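Local coordinates for arylsulfatase (Pseudoalteromonas sp. MB47, PDB 7AJ0), which probably hydrolyses sulfate esters of the algal polysaccharide fucoidan, as a calcium-containing sulfatase that assembles into hexamers, at residues L55-D60 with T318-T323. Sequence-based numbering, arbitrary orientation.
With CA (calcium ion), chain G.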
ATOM      1  N   LEU A  55     -17.994  21.280  38.419  1.00 23.83           N
ATOM      2  CA  LEU A  55     -17.790  19.841  38.391  1.00 23.66           C
ATOM      3  C   LEU A  55     -17.320  19.473  36.994  1.00 23.20           C
ATOM      4  O   LEU A  55     -18.056  19.662  36.020  1.00 23.00           O
ATOM      5  CB  LEU A  55     -19.076  19.090  38.748  1.00 23.78           C
ATOM      6  CG  LEU A  55     -19.020  17.567  38.637  1.00 23.64           C
ATOM      7  CD1 LEU A  55     -18.052  16.974  39.646  1.00 23.86           C
ATOM      8  CD2 LEU A  55     -20.416  16.977  38.811  1.00 23.78           C
ATOM      9  N   VAL A  56     -16.089  18.986  36.895  1.00 23.45           N
ATOM     10  CA  VAL A  56     -15.517  18.549  35.628  1.00 22.73           C
ATOM     11  C   VAL A  56     -15.527  17.027  35.627  1.00 22.64           C
ATOM     12  O   VAL A  56     -14.786  16.391  36.384  1.00 22.82           O
ATOM     13  CB  VAL A  56     -14.100  19.099  35.421  1.00 22.72           C
ATOM     14  CG1 VAL A  56     -13.576  18.700  34.048  1.00 22.38           C
ATOM     15  CG2 VAL A  56     -14.084  20.610  35.587  1.00 22.90           C
ATOM     16  N   LEU A  57     -16.382  16.437  34.793  1.00 22.43           N
ATOM     17  CA  LEU A  57     -16.431  14.990  34.615  1.00 22.37           C
ATOM     18  C   LEU A  57     -15.491  14.630  33.470  1.00 22.10           C
ATOM     19  O   LEU A  57     -15.780  14.920  32.303  1.00 21.87           O
ATOM     20  CB  LEU A  57     -17.853  14.522  34.327  1.00 22.37           C
ATOM     21  CG  LEU A  57     -18.884  14.785  35.423  1.00 22.69           C
ATOM     22  CD1 LEU A  57     -20.282  14.444  34.930  1.00 35.03           C
ATOM     23  CD2 LEU A  57     -18.542  13.992  36.673  1.00 22.98           C
ATOM     24  N   LEU A  58     -14.368  14.008  33.801  1.00 22.18           N
ATOM     25  CA  LEU A  58     -13.303  13.729  32.844  1.00 22.02           C
ATOM     26  C   LEU A  58     -13.243  12.222  32.628  1.00 22.03           C
ATOM     27  O   LEU A  58     -12.759  11.482  33.489  1.00 22.27           O
ATOM     28  CB  LEU A  58     -11.976  14.278  33.354  1.00 22.18           C
ATOM     29  CG  LEU A  58     -10.804  14.314  32.377  1.00 22.07           C
ATOM     30  CD1 LEU A  58     -11.092  15.222  31.193  1.00 26.64           C
ATOM     31  CD2 LEU A  58      -9.555  14.770  33.118  1.00 28.00           C
ATOM     32  N   VAL A  59     -13.740  11.773  31.486  1.00 21.83           N
ATOM     33  CA  VAL A  59     -13.674  10.367  31.110  1.00 21.86           C
ATOM     34  C   VAL A  59     -12.365  10.121  30.373  1.00 21.82           C
ATOM     35  O   VAL A  59     -11.882  10.979  29.627  1.00 21.66           O
ATOM     36  CB  VAL A  59     -14.886   9.968  30.249  1.00 21.75           C
ATOM     37  CG1 VAL A  59     -14.908   8.463  30.034  1.00 22.34           C
ATOM     38  CG2 VAL A  59     -16.173  10.435  30.905  1.00 29.78           C
ATOM     39  N   ASP A  60     -11.790   8.941  30.579  1.00 22.00           N
ATOM     40  CA  ASP A  60     -10.483   8.606  30.030  1.00 22.06           C
ATOM     41  C   ASP A  60     -10.646   7.897  28.692  1.00 23.01           C
ATOM     42  O   ASP A  60     -11.390   6.917  28.588  1.00 22.01           O
ATOM     43  CB  ASP A  60      -9.713   7.725  31.017  1.00 22.41           C
ATOM     44  CG  ASP A  60      -8.226   7.668  30.722  1.00 22.56           C
ATOM     45  OD1 ASP A  60      -7.781   8.309  29.752  1.00 25.19           O
ATOM     46  OD2 ASP A  60      -7.500   6.981  31.469  1.00 30.07           O
ATOM     47  N   THR A 318     -23.950  25.248  40.006  1.00 25.65           N
ATOM     48  CA  THR A 318     -22.879  24.325  39.658  1.00 25.19           C
ATOM     49  C   THR A 318     -22.763  24.231  38.145  1.00 24.70           C
ATOM     50  O   THR A 318     -23.714  23.825  37.469  1.00 24.60           O
ATOM     51  CB  THR A 318     -23.127  22.936  40.257  1.00 25.18           C
ATOM     52  OG1 THR A 318     -23.259  23.039  41.679  1.00 25.70           O
ATOM     53  CG2 THR A 318     -21.976  22.000  39.921  1.00 33.47           C
ATOM     54  N   LEU A 319     -21.604  24.613  37.621  1.00 24.44           N
ATOM     55  CA  LEU A 319     -21.272  24.365  36.225  1.00 23.98           C
ATOM     56  C   LEU A 319     -20.764  22.934  36.094  1.00 30.74           C
ATOM     57  O   LEU A 319     -19.799  22.552  36.764  1.00 23.66           O
ATOM     58  CB  LEU A 319     -20.225  25.364  35.749  1.00 23.92           C
ATOM     59  CG  LEU A 319     -19.571  25.112  34.391  1.00 23.47           C
ATOM     60  CD1 LEU A 319     -20.610  25.086  33.280  1.00 25.03           C
ATOM     61  CD2 LEU A 319     -18.507  26.172  34.128  1.00 23.52           C
ATOM     62  N   ILE A 320     -21.423  22.138  35.254  1.00 23.42           N
ATOM     63  CA  ILE A 320     -21.024  20.759  34.998  1.00 23.14           C
ATOM     64  C   ILE A 320     -20.425  20.695  33.600  1.00 22.75           C
ATOM     65  O   ILE A 320     -21.084  21.049  32.615  1.00 22.68           O
ATOM     66  CB  ILE A 320     -22.200  19.781  35.133  1.00 23.23           C
ATOM     67  CG1 ILE A 320     -22.806  19.868  36.533  1.00 23.67           C
ATOM     68  CG2 ILE A 320     -21.739  18.354  34.845  1.00 22.99           C
ATOM     69  CD1 ILE A 320     -23.955  18.901  36.772  1.00 23.85           C
ATOM     70  N   ILE A 321     -19.179  20.241  33.515  1.00 22.56           N
ATOM     71  CA  ILE A 321     -18.487  20.038  32.248  1.00 22.23           C
ATOM     72  C   ILE A 321     -18.179  18.553  32.124  1.00 25.35           C
ATOM     73  O   ILE A 321     -17.529  17.971  33.003  1.00 26.26           O
ATOM     74  CB  ILE A 321     -17.205  20.880  32.151  1.00 22.20           C
ATOM     75  CG1 ILE A 321     -17.566  22.361  32.018  1.00 22.38           C
ATOM     76  CG2 ILE A 321     -16.357  20.420  30.973  1.00 26.11           C
ATOM     77  CD1 ILE A 321     -16.380  23.305  32.087  1.00 32.25           C
ATOM     78  N   PHE A 322     -18.655  17.942  31.044  1.00 21.88           N
ATOM     79  CA  PHE A 322     -18.400  16.539  30.734  1.00 21.75           C
ATOM     80  C   PHE A 322     -17.506  16.495  29.503  1.00 21.51           C
ATOM     81  O   PHE A 322     -17.865  17.043  28.455  1.00 21.41           O
ATOM     82  CB  PHE A 322     -19.711  15.788  30.493  1.00 21.82           C
ATOM     83  CG  PHE A 322     -19.526  14.332  30.178  1.00 21.76           C
ATOM     84  CD1 PHE A 322     -19.265  13.921  28.883  1.00 21.57           C
ATOM     85  CD2 PHE A 322     -19.620  13.375  31.175  1.00 21.93           C
ATOM     86  CE1 PHE A 322     -19.094  12.583  28.590  1.00 24.30           C
ATOM     87  CE2 PHE A 322     -19.450  12.035  30.886  1.00 21.92           C
ATOM     88  CZ  PHE A 322     -19.186  11.639  29.592  1.00 21.74           C
ATOM     89  N   THR A 323     -16.350  15.854  29.625  1.00 21.45           N
ATOM     90  CA  THR A 323     -15.383  15.864  28.536  1.00 21.28           C
ATOM     91  C   THR A 323     -14.468  14.653  28.664  1.00 21.29           C
ATOM     92  O   THR A 323     -14.589  13.847  29.588  1.00 21.42           O
ATOM     93  CB  THR A 323     -14.582  17.174  28.532  1.00 21.30           C
ATOM     94  OG1 THR A 323     -13.751  17.234  27.366  1.00 21.16           O
ATOM     95  CG2 THR A 323     -13.702  17.277  29.767  1.00 21.48           C
TER
HETATM   96 CA    CA G 600      -6.438   9.298  28.354  1.00 22.07          CA
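Phe322 lays its ring obliquely against the side chains of Leu57 and Val59, where CG2 of Val59 lies 3.5 Å from CZ of Phe322 and CB of Leu57 lies 3.8 Å from CD2 of Phe322. CD1 of Leu57 reaches the same ring at its edge, in plane, the two side chains crossing at about a right angle. With CG opposite the backbone nitrogen (chi1 -180°), the phenyl group is carried forward along the strand to Val59, and Thr302 of helix 290-311 packs on it too. Replacing Phe322 by an alanine would probably open a gap beside Val59 and Leu57 and leave the Leu57 branch freer to turn. On the other face, CD1 of Leu58 meets CG2 of Thr323 at 3.6 Å, side by side, while the Thr323 hydroxyl is satisfied by the carbonyl of Pro356. Between these layers the strands run parallel, 10° apart, joined by five backbone hydrogen bonds from Leu55 N to Leu319 O (2.8 Å) through to Val59 N to Thr323 O (2.9 Å). This pairing belongs to the central sheet of the alkaline phosphatase-like sulfatase fold, with strand 262-267 flanking strand 55-59. Just past the last rung, Asp60 OD1 binds calcium at 2.2 Å, alongside Asp61, Cys102, Asp325 and Asn326, and OD2 of Asp60 forms a salt bridge with Lys157. The backbone hydrogen-bond ladder, buried between apolar side chains, thus brings the ends of both strands together, so that carboxylates following each can share one metal.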